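Local coordinates for protein thioredoxin reductase (Streptomyces clavuligerus, PDB 4NTD) that binds FAD as a flavoenzyme of the thioredoxin reductase family and probably catalyses disulfide bond formation in the natural product holomycin, at residues 266-279 with 287-301. Residues are numbered along the deposited sequence; the frame is centred on the assembly and turned at random.
Sequences LTALGCERGADGWI and TSVPGVWAVGNVVDP. With FAD (flavin-adenine dinucleotide), chain C.
Cys271 and Ser288 bring the two backbones closest, 5.3 Å between their CA atoms, where 266-279 leaves its helix through a Schellman motif at Gly270; at this positive phi a CB would jam against the carbonyl O of Leu269, which is why a glycine suits the place. Just beyond, Glu272 N donates to Ser288 OG (2.8 Å, 162° at the hydrogen), a direct, fairly straight hydrogen bond between the segments. With chi1 at 68°, the serine hydroxyl lies between its own backbone N and carbonyl carbon and faces that amide; a water joins it to Gly270 O. Further in, buried Leu266 spans strand residues Val292 and Ala294 and, beyond the strand, Val298: CD2 lies 3.7 Å from Val292 CG1, while CD1 reaches Val298 CG2 and Ala294 CB, the alanine being small enough to let it approach. Cys271 SG packs 3.7 Å from Val289 CG2. Thr287 OG1 turns back to its own segment, donating to Val292 O and accepting from Val289 N in an ST turn.

At the other end Trp278 lays one face of its indole against Pro301, a CH-pi contact with Pro301 CD 3.7 Å from the centroid of the six-membered ring. Asn297 O meets the edge of the Trp278 ring in plane, 3.3 Å from its CZ3. With an alanine at Trp278 the indole face is gone, and the Pro301 ring is likely to be freer to move. Asn297 N meanwhile donates to FAD O1P (2.9 Å); Asn297 lines both the FAD and glutathione pockets and Pro301 the latter, so the contact borders both. A water links Ile279 N to Val298 O.

Helix 264-269 and its following loop thus cover one side of strand 292-294, which lies beside strand 134-137 at one end of the parallel sheet that includes strand 31-36, in the Rossmann-type FAD-binding part of the fold; Trp293 points away, against helix 305-338, and Leu269 also touches strand 106-112.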
ATOM      1  N   LEU A 266      -6.561  -2.819  20.563  1.00 18.90           N
ATOM      2  CA  LEU A 266      -6.488  -1.377  20.325  1.00 19.19           C
ATOM      3  C   LEU A 266      -7.494  -0.626  21.198  1.00 20.24           C
ATOM      4  O   LEU A 266      -7.162   0.401  21.792  1.00 21.56           O
ATOM      5  CB  LEU A 266      -6.720  -1.068  18.842  1.00 19.08           C
ATOM      6  CG  LEU A 266      -5.674  -1.662  17.890  1.00 19.27           C
ATOM      7  CD1 LEU A 266      -6.158  -1.625  16.448  1.00 19.24           C
ATOM      8  CD2 LEU A 266      -4.342  -0.937  18.029  1.00 19.14           C
ATOM      9  N   THR A 267      -8.716  -1.147  21.281  1.00 21.48           N
ATOM     10  CA  THR A 267      -9.740  -0.573  22.156  1.00 24.80           C
ATOM     11  C   THR A 267      -9.280  -0.558  23.618  1.00 25.96           C
ATOM     12  O   THR A 267      -9.450   0.446  24.313  1.00 27.35           O
ATOM     13  CB  THR A 267     -11.072  -1.341  22.033  1.00 28.78           C
ATOM     14  OG1 THR A 267     -11.533  -1.277  20.678  1.00 29.75           O
ATOM     15  CG2 THR A 267     -12.139  -0.749  22.954  1.00 31.54           C
ATOM     16  N   ALA A 268      -8.685  -1.661  24.071  1.00 25.11           N
ATOM     17  CA  ALA A 268      -8.205  -1.776  25.453  1.00 26.18           C
ATOM     18  C   ALA A 268      -7.068  -0.796  25.767  1.00 25.92           C
ATOM     19  O   ALA A 268      -6.929  -0.349  26.906  1.00 28.09           O
ATOM     20  CB  ALA A 268      -7.769  -3.204  25.748  1.00 25.56           C
ATOM     21  N   LEU A 269      -6.267  -0.467  24.755  1.00 24.61           N
ATOM     22  CA  LEU A 269      -5.197   0.529  24.891  1.00 26.14           C
ATOM     23  C   LEU A 269      -5.722   1.970  24.928  1.00 26.34           C
ATOM     24  O   LEU A 269      -4.979   2.891  25.272  1.00 28.99           O
ATOM     25  CB  LEU A 269      -4.180   0.384  23.749  1.00 25.84           C
ATOM     26  CG  LEU A 269      -3.167  -0.754  23.895  1.00 24.89           C
ATOM     27  CD1 LEU A 269      -2.551  -1.108  22.551  1.00 23.29           C
ATOM     28  CD2 LEU A 269      -2.085  -0.389  24.903  1.00 25.79           C
ATOM     29  N   GLY A 270      -6.990   2.160  24.567  1.00 25.63           N
ATOM     30  CA  GLY A 270      -7.613   3.482  24.564  1.00 27.29           C
ATOM     31  C   GLY A 270      -7.522   4.191  23.225  1.00 25.59           C
ATOM     32  O   GLY A 270      -7.678   5.411  23.158  1.00 25.75           O
ATOM     33  N   CYS A 271      -7.280   3.432  22.156  1.00 23.26           N
ATOM     34  CA  CYS A 271      -7.208   3.997  20.809  1.00 22.33           C
ATOM     35  C   CYS A 271      -8.576   4.531  20.397  1.00 23.59           C
ATOM     36  O   CYS A 271      -9.583   3.836  20.533  1.00 25.58           O
ATOM     37  CB  CYS A 271      -6.742   2.947  19.794  1.00 22.66           C
ATOM     38  SG  CYS A 271      -5.092   2.269  20.091  1.00 23.12           S
ATOM     39  N   GLU A 272      -8.606   5.765  19.901  1.00 23.89           N
ATOM     40  CA  GLU A 272      -9.857   6.411  19.509  1.00 25.18           C
ATOM     41  C   GLU A 272     -10.427   5.790  18.236  1.00 23.79           C
ATOM     42  O   GLU A 272      -9.680   5.366  17.355  1.00 23.56           O
ATOM     43  CB  GLU A 272      -9.643   7.916  19.317  1.00 29.67           C
ATOM     44  CG  GLU A 272      -9.329   8.650  20.614  1.00 35.23           C
ATOM     45  CD  GLU A 272      -8.994  10.119  20.414  1.00 45.52           C
ATOM     46  OE1 GLU A 272      -9.157  10.632  19.286  1.00 47.76           O
ATOM     47  OE2 GLU A 272      -8.569  10.765  21.395  1.00 50.51           O
ATOM     48  N   ARG A 273     -11.755   5.721  18.166  1.00 19.16           N
ATOM     49  CA  ARG A 273     -12.453   5.253  16.971  1.00 26.49           C
ATOM     50  C   ARG A 273     -12.945   6.456  16.182  1.00 29.18           C
ATOM     51  O   ARG A 273     -13.291   7.487  16.762  1.00 34.16           O
ATOM     52  CB  ARG A 273     -13.659   4.384  17.344  1.00 33.39           C
ATOM     53  CG  ARG A 273     -13.375   3.283  18.354  1.00 38.28           C
ATOM     54  CD  ARG A 273     -14.590   2.389  18.560  1.00 47.77           C
ATOM     55  NE  ARG A 273     -14.662   1.337  17.546  1.00 53.94           N
ATOM     56  CZ  ARG A 273     -13.999   0.181  17.592  1.00 52.76           C
ATOM     57  NH1 ARG A 273     -13.196  -0.117  18.614  1.00 55.90           N
ATOM     58  NH2 ARG A 273     -14.142  -0.694  16.602  1.00 43.26           N
ATOM     59  N   GLY A 274     -12.984   6.321  14.860  1.00 31.02           N
ATOM     60  CA  GLY A 274     -13.581   7.338  14.002  1.00 35.92           C
ATOM     61  C   GLY A 274     -15.095   7.264  14.060  1.00 37.87           C
ATOM     62  O   GLY A 274     -15.657   6.371  14.700  1.00 35.25           O
ATOM     63  N   ALA A 275     -15.759   8.200  13.387  1.00 43.10           N
ATOM     64  CA  ALA A 275     -17.222   8.217  13.323  1.00 46.07           C
ATOM     65  C   ALA A 275     -17.783   6.959  12.648  1.00 44.34           C
ATOM     66  O   ALA A 275     -18.905   6.542  12.941  1.00 44.51           O
ATOM     67  CB  ALA A 275     -17.707   9.465  12.599  1.00 52.28           C
ATOM     68  N   ASP A 276     -16.995   6.361  11.754  1.00 40.58           N
ATOM     69  CA  ASP A 276     -17.393   5.132  11.054  1.00 40.76           C
ATOM     70  C   ASP A 276     -17.322   3.860  11.915  1.00 37.65           C
ATOM     71  O   ASP A 276     -17.769   2.797  11.481  1.00 38.83           O
ATOM     72  CB  ASP A 276     -16.565   4.947   9.771  1.00 44.42           C
ATOM     73  CG  ASP A 276     -15.071   4.796  10.035  1.00 43.43           C
ATOM     74  OD1 ASP A 276     -14.651   4.753  11.212  1.00 40.71           O
ATOM     75  OD2 ASP A 276     -14.312   4.723   9.046  1.00 45.77           O
ATOM     76  N   GLY A 277     -16.751   3.964  13.116  1.00 34.38           N
ATOM     77  CA  GLY A 277     -16.688   2.840  14.052  1.00 34.65           C
ATOM     78  C   GLY A 277     -15.381   2.063  14.034  1.00 31.19           C
ATOM     79  O   GLY A 277     -15.191   1.152  14.840  1.00 35.11           O
ATOM     80  N   TRP A 278     -14.476   2.418  13.122  1.00 25.89           N
ATOM     81  CA  TRP A 278     -13.175   1.754  13.015  1.00 24.03           C
ATOM     82  C   TRP A 278     -12.110   2.567  13.748  1.00 22.13           C
ATOM     83  O   TRP A 278     -12.251   3.779  13.907  1.00 23.46           O
ATOM     84  CB  TRP A 278     -12.794   1.565  11.541  1.00 24.42           C
ATOM     85  CG  TRP A 278     -13.713   0.618  10.818  1.00 24.64           C
ATOM     86  CD1 TRP A 278     -15.018   0.836  10.488  1.00 26.21           C
ATOM     87  CD2 TRP A 278     -13.397  -0.697  10.345  1.00 21.87           C
ATOM     88  NE1 TRP A 278     -15.536  -0.259   9.840  1.00 20.85           N
ATOM     89  CE2 TRP A 278     -14.561  -1.214   9.739  1.00 23.60           C
ATOM     90  CE3 TRP A 278     -12.243  -1.488  10.372  1.00 20.81           C
ATOM     91  CZ2 TRP A 278     -14.605  -2.487   9.165  1.00 23.29           C
ATOM     92  CZ3 TRP A 278     -12.290  -2.753   9.800  1.00 22.21           C
ATOM     93  CH2 TRP A 278     -13.462  -3.239   9.209  1.00 21.97           C
ATOM     94  N   ILE A 279     -11.051   1.897  14.202  1.00 19.89           N
ATOM     95  CA  ILE A 279      -9.966   2.576  14.915  1.00 20.17           C
ATOM     96  C   ILE A 279      -9.329   3.609  13.986  1.00 20.32           C
ATOM     97  O   ILE A 279      -8.975   3.296  12.849  1.00 21.46           O
ATOM     98  CB  ILE A 279      -8.887   1.586  15.422  1.00 19.93           C
ATOM     99  CG1 ILE A 279      -9.460   0.644  16.495  1.00 21.32           C
ATOM    100  CG2 ILE A 279      -7.669   2.330  15.966  1.00 20.89           C
ATOM    101  CD1 ILE A 279      -9.895   1.322  17.779  1.00 23.39           C
ATOM    102  N   THR A 287      -2.029   5.308  15.517  1.00 18.51           N
ATOM    103  CA  THR A 287      -3.286   5.491  16.249  1.00 18.53           C
ATOM    104  C   THR A 287      -3.183   6.692  17.195  1.00 20.23           C
ATOM    105  O   THR A 287      -2.159   7.375  17.226  1.00 20.70           O
ATOM    106  CB  THR A 287      -3.648   4.234  17.074  1.00 19.12           C
ATOM    107  OG1 THR A 287      -2.719   4.081  18.153  1.00 19.09           O
ATOM    108  CG2 THR A 287      -3.645   2.979  16.203  1.00 19.75           C
ATOM    109  N   SER A 288      -4.238   6.939  17.971  1.00 21.64           N
ATOM    110  CA  SER A 288      -4.244   8.029  18.952  1.00 23.28           C
ATOM    111  C   SER A 288      -3.377   7.748  20.185  1.00 23.09           C
ATOM    112  O   SER A 288      -3.128   8.653  20.984  1.00 25.57           O
ATOM    113  CB  SER A 288      -5.676   8.339  19.396  1.00 23.61           C
ATOM    114  OG  SER A 288      -6.221   7.273  20.154  1.00 23.77           O
ATOM    115  N   VAL A 289      -2.939   6.501  20.351  1.00 22.65           N
ATOM    116  CA  VAL A 289      -2.062   6.124  21.458  1.00 23.30           C
ATOM    117  C   VAL A 289      -0.612   6.161  20.976  1.00 23.96           C
ATOM    118  O   VAL A 289      -0.265   5.460  20.023  1.00 22.72           O
ATOM    119  CB  VAL A 289      -2.404   4.719  21.995  1.00 24.20           C
ATOM    120  CG1 VAL A 289      -1.409   4.288  23.066  1.00 24.83           C
ATOM    121  CG2 VAL A 289      -3.822   4.701  22.551  1.00 25.85           C
ATOM    122  N   PRO A 290       0.238   6.980  21.626  1.00 25.50           N
ATOM    123  CA  PRO A 290       1.630   7.047  21.182  1.00 25.81           C
ATOM    124  C   PRO A 290       2.324   5.683  21.186  1.00 21.97           C
ATOM    125  O   PRO A 290       2.176   4.912  22.135  1.00 23.26           O
ATOM    126  CB  PRO A 290       2.284   8.001  22.190  1.00 30.97           C
ATOM    127  CG  PRO A 290       1.163   8.825  22.720  1.00 32.88           C
ATOM    128  CD  PRO A 290      -0.040   7.930  22.720  1.00 29.18           C
ATOM    129  N   GLY A 291       3.044   5.391  20.107  1.00 21.74           N
ATOM    130  CA  GLY A 291       3.806   4.154  19.984  1.00 20.88           C
ATOM    131  C   GLY A 291       3.045   2.961  19.429  1.00 19.41           C
ATOM    132  O   GLY A 291       3.616   1.876  19.306  1.00 19.30           O
ATOM    133  N   VAL A 292       1.772   3.156  19.086  1.00 18.55           N
ATOM    134  CA  VAL A 292       0.910   2.066  18.618  1.00 18.63           C
ATOM    135  C   VAL A 292       0.434   2.322  17.187  1.00 18.08           C
ATOM    136  O   VAL A 292      -0.315   3.267  16.931  1.00 18.06           O
ATOM    137  CB  VAL A 292      -0.312   1.882  19.544  1.00 19.26           C
ATOM    138  CG1 VAL A 292      -1.216   0.763  19.035  1.00 20.27           C
ATOM    139  CG2 VAL A 292       0.142   1.596  20.969  1.00 21.17           C
ATOM    140  N   TRP A 293       0.886   1.472  16.265  1.00 17.30           N
ATOM    141  CA  TRP A 293       0.466   1.514  14.865  1.00 16.71           C
ATOM    142  C   TRP A 293      -0.528   0.389  14.583  1.00 16.40           C
ATOM    143  O   TRP A 293      -0.517  -0.641  15.259  1.00 16.82           O
ATOM    144  CB  TRP A 293       1.678   1.376  13.932  1.00 16.37           C
ATOM    145  CG  TRP A 293       2.316   2.682  13.535  1.00 17.02           C
ATOM    146  CD1 TRP A 293       2.153   3.341  12.353  1.00 17.56           C
ATOM    147  CD2 TRP A 293       3.219   3.480  14.315  1.00 17.23           C
ATOM    148  NE1 TRP A 293       2.892   4.498  12.345  1.00 17.34           N
ATOM    149  CE2 TRP A 293       3.556   4.609  13.537  1.00 17.57           C
ATOM    150  CE3 TRP A 293       3.776   3.349  15.593  1.00 18.39           C
ATOM    151  CZ2 TRP A 293       4.423   5.603  13.995  1.00 18.83           C
ATOM    152  CZ3 TRP A 293       4.638   4.341  16.049  1.00 19.19           C
ATOM    153  CH2 TRP A 293       4.950   5.451  15.251  1.00 19.78           C
ATOM    154  N   ALA A 294      -1.380   0.595  13.581  1.00 16.33           N
ATOM    155  CA  ALA A 294      -2.327  -0.427  13.130  1.00 15.74           C
ATOM    156  C   ALA A 294      -2.385  -0.434  11.605  1.00 16.36           C
ATOM    157  O   ALA A 294      -2.502   0.626  10.991  1.00 17.41           O
ATOM    158  CB  ALA A 294      -3.706  -0.167  13.711  1.00 17.13           C
ATOM    159  N   VAL A 295      -2.296  -1.620  11.002  1.00 15.88           N
ATOM    160  CA  VAL A 295      -2.274  -1.753   9.540  1.00 17.09           C
ATOM    161  C   VAL A 295      -3.104  -2.932   9.045  1.00 15.75           C
ATOM    162  O   VAL A 295      -3.271  -3.928   9.749  1.00 15.83           O
ATOM    163  CB  VAL A 295      -0.834  -1.910   8.991  1.00 20.77           C
ATOM    164  CG1 VAL A 295       0.038  -0.736   9.408  1.00 22.55           C
ATOM    165  CG2 VAL A 295      -0.209  -3.223   9.440  1.00 22.84           C
ATOM    166  N   GLY A 296      -3.589  -2.815   7.812  1.00 15.08           N
ATOM    167  CA  GLY A 296      -4.361  -3.864   7.155  1.00 14.97           C
ATOM    168  C   GLY A 296      -5.845  -3.868   7.474  1.00 15.20           C
ATOM    169  O   GLY A 296      -6.430  -2.832   7.807  1.00 15.85           O
ATOM    170  N   ASN A 297      -6.450  -5.051   7.367  1.00 15.35           N
ATOM    171  CA  ASN A 297      -7.893  -5.226   7.565  1.00 16.44           C
ATOM    172  C   ASN A 297      -8.404  -4.839   8.958  1.00 16.74           C
ATOM    173  O   ASN A 297      -9.600  -4.599   9.115  1.00 18.21           O
ATOM    174  CB  ASN A 297      -8.315  -6.681   7.284  1.00 15.95           C
ATOM    175  CG  ASN A 297      -8.677  -6.955   5.825  1.00 15.47           C
ATOM    176  OD1 ASN A 297      -8.742  -8.119   5.428  1.00 15.47           O
ATOM    177  ND2 ASN A 297      -8.947  -5.915   5.034  1.00 16.69           N
ATOM    178  N   VAL A 298      -7.528  -4.793   9.964  1.00 15.81           N
ATOM    179  CA  VAL A 298      -7.951  -4.376  11.311  1.00 15.95           C
ATOM    180  C   VAL A 298      -8.436  -2.919  11.330  1.00 16.29           C
ATOM    181  O   VAL A 298      -9.247  -2.553  12.178  1.00 17.33           O
ATOM    182  CB  VAL A 298      -6.857  -4.620  12.388  1.00 15.90           C
ATOM    183  CG1 VAL A 298      -5.657  -3.698  12.198  1.00 15.78           C
ATOM    184  CG2 VAL A 298      -7.434  -4.463  13.792  1.00 17.47           C
ATOM    185  N   VAL A 299      -7.957  -2.102  10.389  1.00 16.49           N
ATOM    186  CA  VAL A 299      -8.408  -0.708  10.267  1.00 17.97           C
ATOM    187  C   VAL A 299      -9.047  -0.343   8.917  1.00 18.43           C
ATOM    188  O   VAL A 299      -9.629   0.732   8.791  1.00 20.02           O
ATOM    189  CB  VAL A 299      -7.267   0.295  10.577  1.00 19.64           C
ATOM    190  CG1 VAL A 299      -6.953   0.293  12.065  1.00 20.59           C
ATOM    191  CG2 VAL A 299      -6.015  -0.008   9.762  1.00 21.82           C
ATOM    192  N   ASP A 300      -8.959  -1.225   7.921  1.00 17.17           N
ATOM    193  CA  ASP A 300      -9.467  -0.928   6.580  1.00 16.80           C
ATOM    194  C   ASP A 300     -10.092  -2.173   5.946  1.00 16.76           C
ATOM    195  O   ASP A 300      -9.372  -3.059   5.488  1.00 17.09           O
ATOM    196  CB  ASP A 300      -8.324  -0.394   5.704  1.00 17.17           C
ATOM    197  CG  ASP A 300      -8.772  -0.014   4.297  1.00 17.72           C
ATOM    198  OD1 ASP A 300      -9.964  -0.172   3.959  1.00 19.15           O
ATOM    199  OD2 ASP A 300      -7.911   0.452   3.518  1.00 19.04           O
ATOM    200  N   PRO A 301     -11.438  -2.236   5.886  1.00 17.38           N
ATOM    201  CA  PRO A 301     -12.090  -3.414   5.299  1.00 17.91           C
ATOM    202  C   PRO A 301     -11.928  -3.566   3.780  1.00 17.31           C
ATOM    203  O   PRO A 301     -12.277  -4.615   3.235  1.00 18.40           O
ATOM    204  CB  PRO A 301     -13.567  -3.205   5.650  1.00 19.59           C
ATOM    205  CG  PRO A 301     -13.721  -1.728   5.742  1.00 21.16           C
ATOM    206  CD  PRO A 301     -12.420  -1.210   6.288  1.00 19.07           C
TER
HETATM  207  PA  FAD C 402      -4.525 -11.226   7.559  1.00 15.00           P
HETATM  208  O1A FAD C 402      -3.888 -11.644   6.260  1.00 15.51           O
HETATM  209  O2A FAD C 402      -5.887 -11.770   7.894  1.00 15.68           O
HETATM  210  O5B FAD C 402      -3.522 -11.616   8.747  1.00 14.28           O
HETATM  211  C5B FAD C 402      -3.859 -11.329  10.098  1.00 14.99           C
HETATM  212  C4B FAD C 402      -3.075 -12.275  10.990  1.00 15.94           C
HETATM  213  O4B FAD C 402      -3.197 -11.857  12.347  1.00 15.80           O
HETATM  214  C3B FAD C 402      -3.593 -13.710  10.919  1.00 16.12           C
HETATM  215  O3B FAD C 402      -2.549 -14.604  10.512  1.00 16.75           O
HETATM  216  C2B FAD C 402      -4.078 -14.016  12.327  1.00 17.19           C
HETATM  217  O2B FAD C 402      -3.808 -15.365  12.718  1.00 18.74           O
HETATM  218  C1B FAD C 402      -3.298 -13.020  13.169  1.00 16.35           C
HETATM  219  N9A FAD C 402      -3.896 -12.637  14.466  1.00 15.52           N
HETATM  220  C8A FAD C 402      -5.124 -12.127  14.671  1.00 16.31           C
HETATM  221  N7A FAD C 402      -5.316 -11.866  15.987  1.00 17.06           N
HETATM  222  C5A FAD C 402      -4.190 -12.208  16.638  1.00 16.00           C
HETATM  223  C6A FAD C 402      -3.716 -12.188  18.037  1.00 16.59           C
HETATM  224  N6A FAD C 402      -4.524 -11.743  19.025  1.00 18.15           N
HETATM  225  N1A FAD C 402      -2.462 -12.633  18.288  1.00 17.33           N
HETATM  226  C2A FAD C 402      -1.648 -13.083  17.309  1.00 17.00           C
HETATM  227  N3A FAD C 402      -2.019 -13.122  16.014  1.00 15.81           N
HETATM  228  C4A FAD C 402      -3.252 -12.706  15.628  1.00 15.81           C
HETATM  229  N1  FAD C 402      -7.061 -10.256  -1.278  1.00 14.43           N
HETATM  230  C2  FAD C 402      -6.325 -10.180  -2.411  1.00 15.08           C
HETATM  231  O2  FAD C 402      -5.569  -9.197  -2.552  1.00 15.49           O
HETATM  232  N3  FAD C 402      -6.383 -11.114  -3.378  1.00 15.23           N
HETATM  233  C4  FAD C 402      -7.174 -12.197  -3.276  1.00 14.87           C
HETATM  234  O4  FAD C 402      -7.211 -13.045  -4.192  1.00 15.70           O
HETATM  235  C4X FAD C 402      -8.005 -12.364  -2.061  1.00 14.41           C
HETATM  236  N5  FAD C 402      -8.835 -13.421  -1.870  1.00 15.28           N
HETATM  237  C5X FAD C 402      -9.586 -13.515  -0.740  1.00 15.23           C
HETATM  238  C6  FAD C 402     -10.427 -14.610  -0.570  1.00 16.61           C
HETATM  239  C7  FAD C 402     -11.209 -14.740   0.575  1.00 17.26           C
HETATM  240  C7M FAD C 402     -12.116 -15.936   0.738  1.00 19.32           C
HETATM  241  C8  FAD C 402     -11.144 -13.700   1.632  1.00 17.06           C
HETATM  242  C8M FAD C 402     -11.989 -13.816   2.874  1.00 17.99           C
HETATM  243  C9  FAD C 402     -10.306 -12.602   1.470  1.00 16.39           C
HETATM  244  C9A FAD C 402      -9.521 -12.464   0.321  1.00 15.47           C
HETATM  245  N10 FAD C 402      -8.655 -11.356   0.132  1.00 14.78           N
HETATM  246  C10 FAD C 402      -7.894 -11.294  -1.047  1.00 14.18           C
HETATM  247  C1' FAD C 402      -8.504 -10.276   1.116  1.00 14.35           C
HETATM  248  C2' FAD C 402      -7.366 -10.634   2.072  1.00 14.27           C
HETATM  249  O2' FAD C 402      -7.808 -11.669   2.962  1.00 15.90           O
HETATM  250  C3' FAD C 402      -6.907  -9.427   2.889  1.00 14.36           C
HETATM  251  O3' FAD C 402      -6.535  -8.367   2.000  1.00 15.21           O
HETATM  252  C4' FAD C 402      -5.714  -9.731   3.795  1.00 14.35           C
HETATM  253  O4' FAD C 402      -5.924 -10.932   4.547  1.00 16.05           O
HETATM  254  C5' FAD C 402      -5.457  -8.599   4.781  1.00 14.20           C
HETATM  255  O5' FAD C 402      -4.148  -8.752   5.324  1.00 13.88           O
HETATM  256  P   FAD C 402      -3.841  -8.453   6.871  1.00 14.54           P
HETATM  257  O1P FAD C 402      -4.547  -7.188   7.274  1.00 15.26           O
HETATM  258  O2P FAD C 402      -2.351  -8.593   7.061  1.00 14.88           O
HETATM  259  O3P FAD C 402      -4.627  -9.617   7.683  1.00 14.88           O
HETATM  260  O   HOH W   1      -6.132   7.907  22.759  1.00 36.19           O
HETATM  261  O   HOH W   2      -6.776   5.620  17.299  1.00 22.48           O
HETATM  262  O   HOH W   3     -10.988  -0.873  13.690  1.00 20.30           O
HETATM  263  O   HOH W   4      -9.829   3.049  10.220  1.00 31.55           O